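Local coordinates for protein gamma-D-glutamyl-L-lysine dipeptidyl-peptidase (Bacillus cereus ATCC 10987, PDB 3H41) that probably cleaves gamma-D-glutamyl-L-lysine bonds in murein peptides as a cysteine peptidase, releasing the dipeptide L-Ala-D-Glu during peptidoglycan degradation, at residues I11-A15 with T34-L39; D78-V84 with Y96-E102; S239-V245 with A306-L310; H260-K264 with E301-G305. All coordinates share one frame; numbering follows the deposited sequence.

Interaction 1 of 4, residues I11-A15 with T34-L39; sequences IDVSA and TNPVDL
Asp12 and Asn35 meet at the outer end of a loop-to-loop contact, in which the loop between strands 8-11 and 15-19 packs on the linker from helix 30-33 to helix 39-45; strand 8-11 belongs to a five-stranded antiparallel sheet. Their side chains cross at about a right angle, with the carboxylate and amide planes 68° apart. Asp12 OD2 lies near the amide plane of Asn35 and takes the N-H of Asn35 ND2 at 3.1 Å, being met on the anti side of its carboxylate, 35° out of that plane. The same nitrogen also bonds to the backbone O of Lys103, so two acceptors fix the amide's rotation. Val13 runs obliquely against Asn35, its CG1 lying 3.5 Å from Asn35 CG. That branch stands anti to its own carbonyl carbon (chi1 -73°), which directs it at the amide, while the CB of Val13 rests 3.8 Å from Val37 CG1. These two valines cross nearly perpendicularly. Deeper in, Ala15 CB meets Leu39 CD1 at 3.7 Å, at the first turn of helix 39-45, whose N-cap is Asp38. A cis peptide bond precedes Pro36, in the middle of the linker. The polarity of the contact thus falls from an amide-carboxylate bond at one end to methyl packing at the other. Between them the backbones are joined through one water, which accepts from Ser14 N at 3.0 Å and from Val37 N at 3.2 Å.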
loop_
_atom_site.group_PDB
_atom_site.type_symbol
_atom_site.label_atom_id
_atom_site.label_comp_id
_atom_site.label_asym_id
_atom_site.label_seq_id
_atom_site.Cartn_x
_atom_site.Cartn_y
_atom_site.Cartn_z
ATOM N N ILE A 11 -10.132 9.006 0.146
ATOM C CA ILE A 11 -8.827 9.596 -0.169
ATOM C C ILE A 11 -8.841 10.299 -1.525
ATOM O O ILE A 11 -9.244 9.703 -2.519
ATOM C CB ILE A 11 -7.731 8.504 -0.158
ATOM C CG1 ILE A 11 -7.742 7.762 1.172
ATOM C CG2 ILE A 11 -6.350 9.100 -0.474
ATOM C CD1 ILE A 11 -7.506 8.591 2.411
ATOM N N ASP A 12 -8.370 11.549 -1.549
ATOM C CA ASP A 12 -8.477 12.429 -2.710
ATOM C C ASP A 12 -7.104 12.732 -3.300
ATOM O O ASP A 12 -6.989 13.593 -4.153
ATOM C CB ASP A 12 -9.245 13.721 -2.354
ATOM C CG ASP A 12 -9.679 14.525 -3.600
ATOM O OD1 ASP A 12 -10.152 13.911 -4.564
ATOM O OD2 ASP A 12 -9.518 15.771 -3.631
ATOM N N VAL A 13 -6.070 11.985 -2.869
ATOM C CA VAL A 13 -4.726 12.174 -3.395
ATOM C C VAL A 13 -4.218 10.812 -3.814
ATOM O O VAL A 13 -4.794 9.756 -3.446
ATOM C CB VAL A 13 -3.755 12.887 -2.348
ATOM C CG1 VAL A 13 -4.129 14.359 -2.217
ATOM C CG2 VAL A 13 -3.761 12.179 -0.986
ATOM N N SER A 14 -3.147 10.797 -4.596
ATOM C CA SER A 14 -2.643 9.499 -5.096
ATOM C C SER A 14 -2.352 8.559 -3.925
ATOM O O SER A 14 -2.785 7.401 -3.916
ATOM C CB SER A 14 -1.431 9.674 -5.984
ATOM O OG SER A 14 -0.414 10.375 -5.278
ATOM N N ALA A 15 -1.660 9.070 -2.923
ATOM C CA ALA A 15 -1.551 8.372 -1.660
ATOM C C ALA A 15 -1.443 9.355 -0.481
ATOM O O ALA A 15 -0.697 10.364 -0.540
ATOM C CB ALA A 15 -0.411 7.345 -1.680
ATOM N N THR A 34 0.092 17.901 1.054
ATOM C CA THR A 34 -0.672 18.790 0.179
ATOM C C THR A 34 -1.655 17.982 -0.671
ATOM O O THR A 34 -1.589 16.750 -0.718
ATOM C CB THR A 34 0.268 19.569 -0.756
ATOM O OG1 THR A 34 1.149 18.641 -1.454
ATOM C CG2 THR A 34 1.089 20.586 0.049
ATOM N N ASN A 35 -2.553 18.692 -1.351
ATOM C CA ASN A 35 -3.437 18.095 -2.327
ATOM C C ASN A 35 -3.321 18.955 -3.562
ATOM O O ASN A 35 -3.775 20.071 -3.536
ATOM C CB ASN A 35 -4.890 18.066 -1.855
ATOM C CG ASN A 35 -5.785 17.329 -2.831
ATOM O OD1 ASN A 35 -5.416 17.136 -3.963
ATOM N ND2 ASN A 35 -6.959 16.917 -2.390
ATOM N N PRO A 36 -2.692 18.445 -4.633
ATOM C CA PRO A 36 -2.102 17.117 -4.766
ATOM C C PRO A 36 -0.785 16.925 -4.016
ATOM O O PRO A 36 -0.129 17.889 -3.614
ATOM C CB PRO A 36 -1.817 17.020 -6.253
ATOM C CG PRO A 36 -1.560 18.442 -6.664
ATOM C CD PRO A 36 -2.456 19.272 -5.823
ATOM N N VAL A 37 -0.438 15.662 -3.807
ATOM C CA VAL A 37 0.853 15.302 -3.233
ATOM C C VAL A 37 1.944 15.315 -4.288
ATOM O O VAL A 37 1.651 15.237 -5.478
ATOM C CB VAL A 37 0.804 13.897 -2.574
ATOM C CG1 VAL A 37 -0.173 13.884 -1.389
ATOM C CG2 VAL A 37 0.464 12.753 -3.563
ATOM N N ASP A 38 3.210 15.369 -3.848
ATOM C CA ASP A 38 4.330 14.983 -4.708
ATOM C C ASP A 38 5.258 14.039 -3.959
ATOM O O ASP A 38 6.189 14.464 -3.273
ATOM C CB ASP A 38 5.079 16.211 -5.224
ATOM C CG ASP A 38 6.159 15.849 -6.236
ATOM O OD1 ASP A 38 6.561 14.655 -6.385
ATOM O OD2 ASP A 38 6.619 16.781 -6.883
ATOM N N LEU A 39 4.976 12.752 -4.067
ATOM C CA LEU A 39 5.646 11.757 -3.244
ATOM C C LEU A 39 7.037 11.384 -3.737
ATOM O O LEU A 39 7.843 10.882 -2.937
ATOM C CB LEU A 39 4.777 10.500 -3.107
ATOM C CG LEU A 39 3.453 10.743 -2.345
ATOM C CD1 LEU A 39 2.548 9.512 -2.290
ATOM C CD2 LEU A 39 3.710 11.270 -0.936
HETATM O O HOH W 1 -4.817 14.869 -5.986
HETATM O O HOH W 2 -2.321 13.584 -5.378
#

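Interaction 2 of 4, residues D78-V84 with Y96-E102; sequences DWVKVLV and YPGWMPE
Val80 and Met100 form one hydrogen-bonded pair of an antiparallel beta hairpin, strands 79-84 and 96-101, in the N-terminal bacterial SH3-type domain. Backbone bonding follows the alternation expected of such a ladder. Val80, Val82 and Val84 each exchange two N-H...O bonds with Met100, Gly98 and Tyr96 respectively, and Glu102 N adds a bond to Asp78 O beyond the strand end. The non-hydrogen-bonded pairs between them bring in CA-H...O contacts, such as Trp99 CA to Val80 O at 3.3 Å.

On the face bearing Lys81 and Trp99 the main ring contact is a CH-pi one. Lys81 CB sits almost squarely over the six-membered ring of Trp99, 3.5 Å from its centroid and 5° off the normal. CG of Lys81 is anti to the backbone N (chi1 -170°), and the extended chain continues past the indole. Separately, at the strand end, Pro101 CD makes an off-centre CH-pi contact with the Trp79 ring, which also meets Trp19 edge-to-face.

Apolar contacts line the face bearing Val80, Val82 and Met100. The bent selenomethionine Met100 brings SE to 3.8 Å from Val82 CG2, their chains crossing at about a right angle, and strand 15-19 lies against both through Leu18.

Substrate recognition enters at Tyr96, an experimentally identified binding residue that touches the bound alanine and whose OH is hydrogen-bonded to Asp234 OD2. The hairpin holds the backbone of that tyrosine by two bonds: Val84 N to Tyr96 O at 2.8 Å and Tyr96 N to Val84 O at 3.0 Å.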
loop_
_atom_site.group_PDB
_atom_site.type_symbol
_atom_site.label_atom_id
_atom_site.label_comp_id
_atom_site.label_asym_id
_atom_site.label_seq_id
_atom_site.Cartn_x
_atom_site.Cartn_y
_atom_site.Cartn_z
ATOM N N ASP A 78 -6.731 21.502 11.262
ATOM C CA ASP A 78 -6.738 21.056 9.858
ATOM C C ASP A 78 -6.567 19.529 9.690
ATOM O O ASP A 78 -6.595 19.025 8.569
ATOM C CB ASP A 78 -5.614 21.756 9.086
ATOM C CG ASP A 78 -5.812 23.265 8.983
ATOM O OD1 ASP A 78 -6.961 23.732 8.849
ATOM O OD2 ASP A 78 -4.804 23.997 9.020
ATOM N N TRP A 79 -6.377 18.810 10.793
ATOM C CA TRP A 79 -6.137 17.373 10.761
ATOM C C TRP A 79 -7.335 16.558 11.214
ATOM O O TRP A 79 -8.056 16.953 12.126
ATOM C CB TRP A 79 -4.938 17.034 11.641
ATOM C CG TRP A 79 -3.655 17.559 11.089
ATOM C CD1 TRP A 79 -3.227 18.848 11.127
ATOM C CD2 TRP A 79 -2.641 16.819 10.365
ATOM N NE1 TRP A 79 -1.983 18.953 10.527
ATOM C CE2 TRP A 79 -1.620 17.725 10.034
ATOM C CE3 TRP A 79 -2.492 15.478 10.001
ATOM C CZ2 TRP A 79 -0.468 17.336 9.338
ATOM C CZ3 TRP A 79 -1.365 15.098 9.333
ATOM C CH2 TRP A 79 -0.359 16.026 9.002
ATOM N N VAL A 80 -7.535 15.401 10.573
ATOM C CA VAL A 80 -8.534 14.426 10.999
ATOM C C VAL A 80 -7.879 13.117 11.358
ATOM O O VAL A 80 -6.841 12.758 10.795
ATOM C CB VAL A 80 -9.629 14.168 9.931
ATOM C CG1 VAL A 80 -10.634 15.330 9.943
ATOM C CG2 VAL A 80 -9.042 13.955 8.493
ATOM N N LYS A 81 -8.517 12.385 12.269
ATOM C CA LYS A 81 -8.154 11.037 12.572
ATOM C C LYS A 81 -9.158 10.186 11.822
ATOM O O LYS A 81 -10.354 10.517 11.817
ATOM C CB LYS A 81 -8.188 10.771 14.075
ATOM C CG LYS A 81 -7.563 9.425 14.433
ATOM C CD LYS A 81 -7.646 9.113 15.911
ATOM C CE LYS A 81 -7.063 7.732 16.149
ATOM N NZ LYS A 81 -7.190 7.338 17.566
ATOM N N VAL A 82 -8.648 9.157 11.130
ATOM C CA VAL A 82 -9.440 8.296 10.237
ATOM C C VAL A 82 -9.117 6.843 10.495
ATOM O O VAL A 82 -8.073 6.521 11.072
ATOM C CB VAL A 82 -9.260 8.671 8.725
ATOM C CG1 VAL A 82 -9.478 10.148 8.500
ATOM C CG2 VAL A 82 -7.868 8.297 8.178
ATOM N N LEU A 83 -10.060 5.974 10.165
ATOM C CA LEU A 83 -9.827 4.544 10.115
ATOM C C LEU A 83 -9.884 4.101 8.645
ATOM O O LEU A 83 -10.918 4.254 7.974
ATOM C CB LEU A 83 -10.879 3.770 10.939
ATOM C CG LEU A 83 -11.074 4.290 12.365
ATOM C CD1 LEU A 83 -12.196 3.484 13.080
ATOM C CD2 LEU A 83 -9.749 4.244 13.142
ATOM N N VAL A 84 -8.778 3.539 8.158
ATOM C CA VAL A 84 -8.667 3.132 6.771
ATOM C C VAL A 84 -9.270 1.762 6.567
ATOM O O VAL A 84 -8.802 0.748 7.104
ATOM C CB VAL A 84 -7.188 3.129 6.274
ATOM C CG1 VAL A 84 -7.126 2.699 4.764
ATOM C CG2 VAL A 84 -6.493 4.528 6.512
ATOM N N TYR A 96 -7.566 0.922 9.854
ATOM C CA TYR A 96 -6.247 1.299 10.349
ATOM C C TYR A 96 -6.257 2.749 10.738
ATOM O O TYR A 96 -6.601 3.610 9.928
ATOM C CB TYR A 96 -5.136 1.033 9.298
ATOM C CG TYR A 96 -3.816 0.764 9.975
ATOM C CD1 TYR A 96 -3.082 1.799 10.516
ATOM C CD2 TYR A 96 -3.319 -0.532 10.126
ATOM C CE1 TYR A 96 -1.911 1.573 11.150
ATOM C CE2 TYR A 96 -2.119 -0.765 10.789
ATOM C CZ TYR A 96 -1.423 0.312 11.305
ATOM O OH TYR A 96 -0.239 0.178 11.991
ATOM N N PRO A 97 -5.895 3.043 11.993
ATOM C CA PRO A 97 -6.017 4.406 12.469
ATOM C C PRO A 97 -4.815 5.293 12.171
ATOM O O PRO A 97 -3.677 4.825 12.119
ATOM C CB PRO A 97 -6.170 4.216 13.953
ATOM C CG PRO A 97 -5.267 3.074 14.235
ATOM C CD PRO A 97 -5.524 2.124 13.084
ATOM N N GLY A 98 -5.082 6.574 11.995
ATOM C CA GLY A 98 -4.034 7.565 11.940
ATOM C C GLY A 98 -4.540 8.931 11.545
ATOM O O GLY A 98 -5.672 9.081 11.194
ATOM N N TRP A 99 -3.652 9.911 11.590
ATOM C CA TRP A 99 -3.984 11.312 11.354
ATOM C C TRP A 99 -3.487 11.779 9.996
ATOM O O TRP A 99 -2.359 11.450 9.566
ATOM C CB TRP A 99 -3.371 12.183 12.459
ATOM C CG TRP A 99 -3.946 11.941 13.807
ATOM C CD1 TRP A 99 -3.560 11.006 14.718
ATOM C CD2 TRP A 99 -5.001 12.701 14.428
ATOM N NE1 TRP A 99 -4.352 11.107 15.855
ATOM C CE2 TRP A 99 -5.230 12.145 15.701
ATOM C CE3 TRP A 99 -5.784 13.777 14.011
ATOM C CZ2 TRP A 99 -6.199 12.643 16.576
ATOM C CZ3 TRP A 99 -6.757 14.273 14.883
ATOM C CH2 TRP A 99 -6.953 13.707 16.146
HETATM N N MSE A 100 -4.339 12.532 9.311
HETATM C CA MSE A 100 -4.047 13.045 7.983
HETATM C C MSE A 100 -4.700 14.425 7.767
HETATM O O MSE A 100 -5.662 14.769 8.463
HETATM C CB MSE A 100 -4.514 12.040 6.931
HETATM C CG MSE A 100 -6.022 11.745 6.942
HETATM SE SE MSE A 100 -6.527 10.616 5.421
HETATM C CE MSE A 100 -6.211 11.905 4.092
ATOM N N PRO A 101 -4.184 15.225 6.814
ATOM C CA PRO A 101 -4.869 16.509 6.539
ATOM C C PRO A 101 -6.242 16.315 5.967
ATOM O O PRO A 101 -6.414 15.531 5.034
ATOM C CB PRO A 101 -3.969 17.187 5.514
ATOM C CG PRO A 101 -2.602 16.560 5.734
ATOM C CD PRO A 101 -2.901 15.142 6.093
ATOM N N GLU A 102 -7.212 17.031 6.516
ATOM C CA GLU A 102 -8.585 16.973 5.999
ATOM C C GLU A 102 -8.677 17.299 4.510
ATOM O O GLU A 102 -9.534 16.769 3.800
ATOM C CB GLU A 102 -9.512 17.901 6.794
ATOM C CG GLU A 102 -10.975 17.562 6.498
ATOM C CD GLU A 102 -11.946 18.183 7.494
ATOM O OE1 GLU A 102 -11.688 19.323 7.923
ATOM O OE2 GLU A 102 -12.955 17.523 7.830
#

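Interaction 3 of 4, residues S239-V245 with A306-L310; sequences SRNGVAV and ARRYL
Arg307 lies folded against the 239-245 segment, and this is the close-packed part of an antiparallel pairing between strand 243-245 and strand 303-308 of the NlpC/P60 domain. With CG anti to the carbonyl carbon (chi1 -70°) and the chain bent at chi2, its guanidinium lies against residues 239-244. There it is sandwiched: Ala244 lies over one face, and the backbone of Arg240 over the opposite one. NH1 donates to Gly242 O at 3.0 Å, a bent bond of 135° that approaches from above the carbonyl plane. Beside it the Tyr309 ring receives Gly242 over its face, with the glycine CA 4.0 Å from the ring centroid. The tyrosine OH has its own partner in Gln238 O.

Between the strands, Val243 and Arg308 exchange a pair of backbone bonds, Val243 N to Arg308 O at 2.9 Å and Arg308 N to Val243 O at 2.8 Å.

Around this packing runs a solvent-facing rim, formed by Arg240, Val243 and Ala244. At the Val245 end, Val245 N bonds to Ala306 O at 2.8 Å, and a water links Ala306 N to Val245 O. On the face opposite Arg307, Val245 crosses Arg308 at about a right angle and sets CG2 over its guanidinium, toward the rim of that group and 3.5 Å above the plane; NH2 of Arg308 forms a salt bridge with Asp254.

Strand 243-245 is the outermost strand of its sheet within the chain. On its inner side strand 303-308 continues the sheet to strand 255-259, whose Phe257 touches both Ser239 and Arg307, while Leu310 beyond packs on helix 189-197.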
loop_
_atom_site.group_PDB
_atom_site.type_symbol
_atom_site.label_atom_id
_atom_site.label_comp_id
_atom_site.label_asym_id
_atom_site.label_seq_id
_atom_site.Cartn_x
_atom_site.Cartn_y
_atom_site.Cartn_z
ATOM N N SER A 239 2.056 -12.204 10.765
ATOM C CA SER A 239 2.727 -13.409 11.228
ATOM C C SER A 239 1.789 -14.390 11.972
ATOM O O SER A 239 2.190 -15.529 12.239
ATOM C CB SER A 239 3.908 -13.041 12.161
ATOM O OG SER A 239 3.478 -12.753 13.487
ATOM N N ARG A 240 0.603 -13.921 12.352
ATOM C CA ARG A 240 -0.388 -14.693 13.147
ATOM C C ARG A 240 -1.697 -14.925 12.363
ATOM O O ARG A 240 -2.664 -15.431 12.906
ATOM C CB ARG A 240 -0.715 -13.996 14.474
ATOM C CG ARG A 240 0.446 -13.973 15.502
ATOM C CD ARG A 240 1.240 -15.256 15.435
ATOM N NE ARG A 240 2.085 -15.488 16.599
ATOM C CZ ARG A 240 3.397 -15.257 16.663
ATOM N NH1 ARG A 240 4.067 -14.729 15.640
ATOM N NH2 ARG A 240 4.041 -15.548 17.789
ATOM N N ASN A 241 -1.705 -14.570 11.086
ATOM C CA ASN A 241 -2.821 -14.897 10.198
ATOM C C ASN A 241 -2.386 -15.792 9.063
ATOM O O ASN A 241 -1.210 -16.006 8.875
ATOM C CB ASN A 241 -3.495 -13.600 9.789
ATOM C CG ASN A 241 -4.311 -13.026 10.954
ATOM O OD1 ASN A 241 -5.420 -13.487 11.203
ATOM N ND2 ASN A 241 -3.729 -12.079 11.721
ATOM N N GLY A 242 -3.333 -16.392 8.346
ATOM C CA GLY A 242 -3.006 -17.459 7.421
ATOM C C GLY A 242 -2.615 -18.746 8.156
ATOM O O GLY A 242 -2.788 -18.842 9.346
ATOM N N VAL A 243 -2.054 -19.704 7.439
ATOM C CA VAL A 243 -1.747 -21.017 7.989
ATOM C C VAL A 243 -0.238 -21.169 8.285
ATOM O O VAL A 243 0.623 -20.925 7.438
ATOM C CB VAL A 243 -2.255 -22.142 7.035
ATOM C CG1 VAL A 243 -1.900 -23.517 7.561
ATOM C CG2 VAL A 243 -3.765 -22.026 6.870
ATOM N N ALA A 244 0.065 -21.574 9.506
ATOM C CA ALA A 244 1.435 -21.810 9.907
ATOM C C ALA A 244 2.143 -22.815 9.021
ATOM O O ALA A 244 1.592 -23.864 8.721
ATOM C CB ALA A 244 1.458 -22.293 11.373
ATOM N N VAL A 245 3.371 -22.502 8.603
ATOM C CA VAL A 245 4.156 -23.366 7.722
ATOM C C VAL A 245 5.495 -23.650 8.409
ATOM O O VAL A 245 6.099 -22.740 8.983
ATOM C CB VAL A 245 4.440 -22.671 6.351
ATOM C CG1 VAL A 245 5.387 -23.524 5.479
ATOM C CG2 VAL A 245 3.123 -22.392 5.590
ATOM N N ALA A 306 6.765 -18.960 9.360
ATOM C CA ALA A 306 6.262 -18.672 8.030
ATOM C C ALA A 306 4.764 -18.928 7.999
ATOM O O ALA A 306 4.252 -19.796 8.744
ATOM C CB ALA A 306 7.010 -19.500 6.964
ATOM N N ARG A 307 4.059 -18.144 7.176
ATOM C CA ARG A 307 2.602 -18.257 7.023
ATOM C C ARG A 307 2.212 -18.405 5.549
ATOM O O ARG A 307 2.824 -17.768 4.660
ATOM C CB ARG A 307 1.948 -16.998 7.571
ATOM C CG ARG A 307 2.025 -16.865 9.060
ATOM C CD ARG A 307 0.913 -17.744 9.675
ATOM N NE ARG A 307 1.251 -18.197 10.982
ATOM C CZ ARG A 307 0.367 -18.505 11.924
ATOM N NH1 ARG A 307 -0.956 -18.394 11.739
ATOM N NH2 ARG A 307 0.825 -18.909 13.075
ATOM N N ARG A 308 1.175 -19.205 5.295
ATOM C CA ARG A 308 0.644 -19.389 3.948
ATOM C C ARG A 308 -0.767 -18.804 3.824
ATOM O O ARG A 308 -1.646 -19.040 4.639
ATOM C CB ARG A 308 0.678 -20.867 3.556
ATOM C CG ARG A 308 0.221 -21.203 2.114
ATOM C CD ARG A 308 0.533 -22.668 1.763
ATOM N NE ARG A 308 1.958 -22.892 1.934
ATOM C CZ ARG A 308 2.553 -24.053 2.148
ATOM N NH1 ARG A 308 1.859 -25.188 2.211
ATOM N NH2 ARG A 308 3.864 -24.069 2.323
ATOM N N TYR A 309 -0.956 -18.001 2.786
ATOM C CA TYR A 309 -2.178 -17.237 2.614
ATOM C C TYR A 309 -2.917 -17.688 1.347
ATOM O O TYR A 309 -4.085 -17.355 1.154
ATOM C CB TYR A 309 -1.830 -15.741 2.572
ATOM C CG TYR A 309 -1.658 -15.089 3.949
ATOM C CD1 TYR A 309 -2.737 -14.514 4.586
ATOM C CD2 TYR A 309 -0.409 -15.013 4.580
ATOM C CE1 TYR A 309 -2.595 -13.888 5.853
ATOM C CE2 TYR A 309 -0.257 -14.405 5.829
ATOM C CZ TYR A 309 -1.356 -13.842 6.461
ATOM O OH TYR A 309 -1.230 -13.215 7.700
ATOM N N LEU A 310 -2.234 -18.458 0.505
ATOM C CA LEU A 310 -2.834 -19.011 -0.708
ATOM C C LEU A 310 -3.649 -20.241 -0.346
ATOM O O LEU A 310 -3.198 -21.079 0.448
ATOM C CB LEU A 310 -1.757 -19.426 -1.690
ATOM C CG LEU A 310 -0.980 -18.291 -2.349
ATOM C CD1 LEU A 310 0.102 -18.849 -3.247
ATOM C CD2 LEU A 310 -1.936 -17.408 -3.146
HETATM O O HOH W 3 5.540 -21.264 10.980
#

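Interaction 4 of 4, residues H260-K264 with E301-G305; sequences HDQGK and EEYAG
The short, weakly bonded helix 260-263 follows strand 255-259 of the NlpC/P60 domain and leads toward strand 267-275. At the domain surface it leans on the place where helix 299-302 gives way to strand 303-308. The CA atoms of Gly263 and Glu302 are the nearest pair, 4.1 Å apart, and the closest approaches of the contact involve backbone atoms. Gln262 CA lies 3.3 Å from Glu301 O, and Gly263 CA lies 3.5 Å from Glu302 O, both as CA-H...O contacts. Gly263 CA is also 3.9 Å from Tyr303 O.

Gln262 and Glu301 lie side by side and point the same way, amide and carboxylate planes 56° apart. The bend of the glutamine at chi2 (-73°) brings its OE1 to 3.7 Å from Glu301 CB. A water then bridges the segments, donating to Gln262 OE1 at 3.1 Å and to Glu301 O at 2.7 Å.

Glu302 extends toward His260, its OE2 3.8 Å from His260 CA. Its other oxygen, OE1, is hydrogen-bonded to His268 NE2, and His268 in turn stacks on the His260 ring and belongs to the D-glutamate pocket. Weak CA-H...O contacts and one bridging water thus join the segments, with the side chains of Gln262, Glu301 and Glu302 adding to the backbone fit, and the Glu302 carboxylate is consistent with a second-shell role in positioning His268.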
loop_
_atom_site.group_PDB
_atom_site.type_symbol
_atom_site.label_atom_id
_atom_site.label_comp_id
_atom_site.label_asym_id
_atom_site.label_seq_id
_atom_site.Cartn_x
_atom_site.Cartn_y
_atom_site.Cartn_z
ATOM N N HIS A 260 12.933 -9.964 16.783
ATOM C CA HIS A 260 14.021 -9.562 17.682
ATOM C C HIS A 260 14.459 -10.696 18.604
ATOM O O HIS A 260 13.708 -11.688 18.828
ATOM C CB HIS A 260 13.589 -8.365 18.539
ATOM C CG HIS A 260 13.400 -7.096 17.761
ATOM N ND1 HIS A 260 14.460 -6.361 17.279
ATOM C CD2 HIS A 260 12.283 -6.422 17.404
ATOM C CE1 HIS A 260 14.006 -5.298 16.644
ATOM N NE2 HIS A 260 12.689 -5.308 16.708
ATOM N N ASP A 261 15.665 -10.545 19.150
ATOM C CA ASP A 261 16.242 -11.527 20.086
ATOM C C ASP A 261 16.225 -12.951 19.530
ATOM O O ASP A 261 15.616 -13.847 20.110
ATOM C CB ASP A 261 15.502 -11.477 21.433
ATOM C CG ASP A 261 16.158 -12.386 22.523
ATOM O OD1 ASP A 261 17.351 -12.795 22.371
ATOM O OD2 ASP A 261 15.462 -12.691 23.522
ATOM N N GLN A 262 16.875 -13.137 18.381
ATOM C CA GLN A 262 17.096 -14.451 17.805
ATOM C C GLN A 262 15.756 -15.153 17.541
ATOM O O GLN A 262 15.657 -16.363 17.699
ATOM C CB GLN A 262 17.952 -15.325 18.722
ATOM C CG GLN A 262 19.205 -14.671 19.201
ATOM C CD GLN A 262 20.218 -14.558 18.111
ATOM O OE1 GLN A 262 20.645 -15.575 17.568
ATOM N NE2 GLN A 262 20.607 -13.326 17.771
ATOM N N GLY A 263 14.752 -14.385 17.144
ATOM C CA GLY A 263 13.466 -14.952 16.732
ATOM C C GLY A 263 12.455 -15.131 17.854
ATOM O O GLY A 263 11.345 -15.579 17.604
ATOM N N LYS A 264 12.818 -14.743 19.070
ATOM C CA LYS A 264 11.975 -14.955 20.248
ATOM C C LYS A 264 11.087 -13.794 20.647
ATOM O O LYS A 264 10.148 -14.009 21.407
ATOM C CB LYS A 264 12.845 -15.301 21.440
ATOM C CG LYS A 264 13.705 -16.522 21.181
ATOM C CD LYS A 264 14.373 -16.990 22.443
ATOM C CE LYS A 264 15.537 -16.124 22.858
ATOM N NZ LYS A 264 15.863 -16.341 24.320
ATOM N N GLU A 301 19.268 -15.809 11.763
ATOM C CA GLU A 301 19.235 -15.949 13.213
ATOM C C GLU A 301 17.925 -15.483 13.821
ATOM O O GLU A 301 17.562 -15.914 14.930
ATOM C CB GLU A 301 20.388 -15.170 13.888
ATOM C CG GLU A 301 21.782 -15.738 13.643
ATOM C CD GLU A 301 22.428 -15.277 12.312
ATOM O OE1 GLU A 301 21.776 -14.510 11.554
ATOM O OE2 GLU A 301 23.597 -15.666 12.036
ATOM N N GLU A 302 17.222 -14.599 13.106
ATOM C CA GLU A 302 15.961 -14.017 13.576
ATOM C C GLU A 302 14.700 -14.684 12.965
ATOM O O GLU A 302 13.575 -14.252 13.260
ATOM C CB GLU A 302 15.943 -12.511 13.295
ATOM C CG GLU A 302 16.828 -11.673 14.240
ATOM C CD GLU A 302 16.456 -10.219 14.308
ATOM O OE1 GLU A 302 15.712 -9.730 13.426
ATOM O OE2 GLU A 302 16.907 -9.555 15.277
ATOM N N TYR A 303 14.902 -15.723 12.165
ATOM C CA TYR A 303 13.819 -16.485 11.574
ATOM C C TYR A 303 12.784 -16.799 12.651
ATOM O O TYR A 303 13.114 -17.382 13.692
ATOM C CB TYR A 303 14.344 -17.767 10.951
ATOM C CG TYR A 303 13.293 -18.534 10.213
ATOM C CD1 TYR A 303 12.973 -18.217 8.898
ATOM C CD2 TYR A 303 12.569 -19.552 10.843
ATOM C CE1 TYR A 303 11.974 -18.909 8.220
ATOM C CE2 TYR A 303 11.553 -20.256 10.160
ATOM C CZ TYR A 303 11.277 -19.922 8.841
ATOM O OH TYR A 303 10.297 -20.572 8.124
ATOM N N ALA A 304 11.538 -16.396 12.408
ATOM C CA ALA A 304 10.480 -16.528 13.390
ATOM C C ALA A 304 9.228 -17.166 12.822
ATOM O O ALA A 304 8.129 -16.877 13.299
ATOM C CB ALA A 304 10.128 -15.160 13.967
ATOM N N GLY A 305 9.382 -17.955 11.778
ATOM C CA GLY A 305 8.269 -18.762 11.247
ATOM C C GLY A 305 7.751 -18.259 9.904
ATOM O O GLY A 305 8.272 -17.306 9.348
HETATM O O HOH W 4 18.982 -17.834 16.262
#

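Overall arrangement
The four contacts illustrate how a multidomain peptidase arranges packing around one binding site. Interactions 1 and 2 come first along the chain, centres about 14 Å apart, and touch through Ile11 CD1 and Met100 SE, 3.8 Å apart; strands 8-11, 79-84 and 96-101 share one sheet. Interactions 3 and 4 belong to the NlpC/P60 domain, centres about 16 Å apart. They share strand 303-308, and the segments of interaction 4 both fall in sequence between those of interaction 3. Interactions 2 and 3 are about 11 Å apart at their nearest atoms. Interaction 2 contributes to the alanine side of the site and interaction 4 lies next to the D-glutamate side, whereas interaction 1 is remote from it and interaction 3 stands beside it.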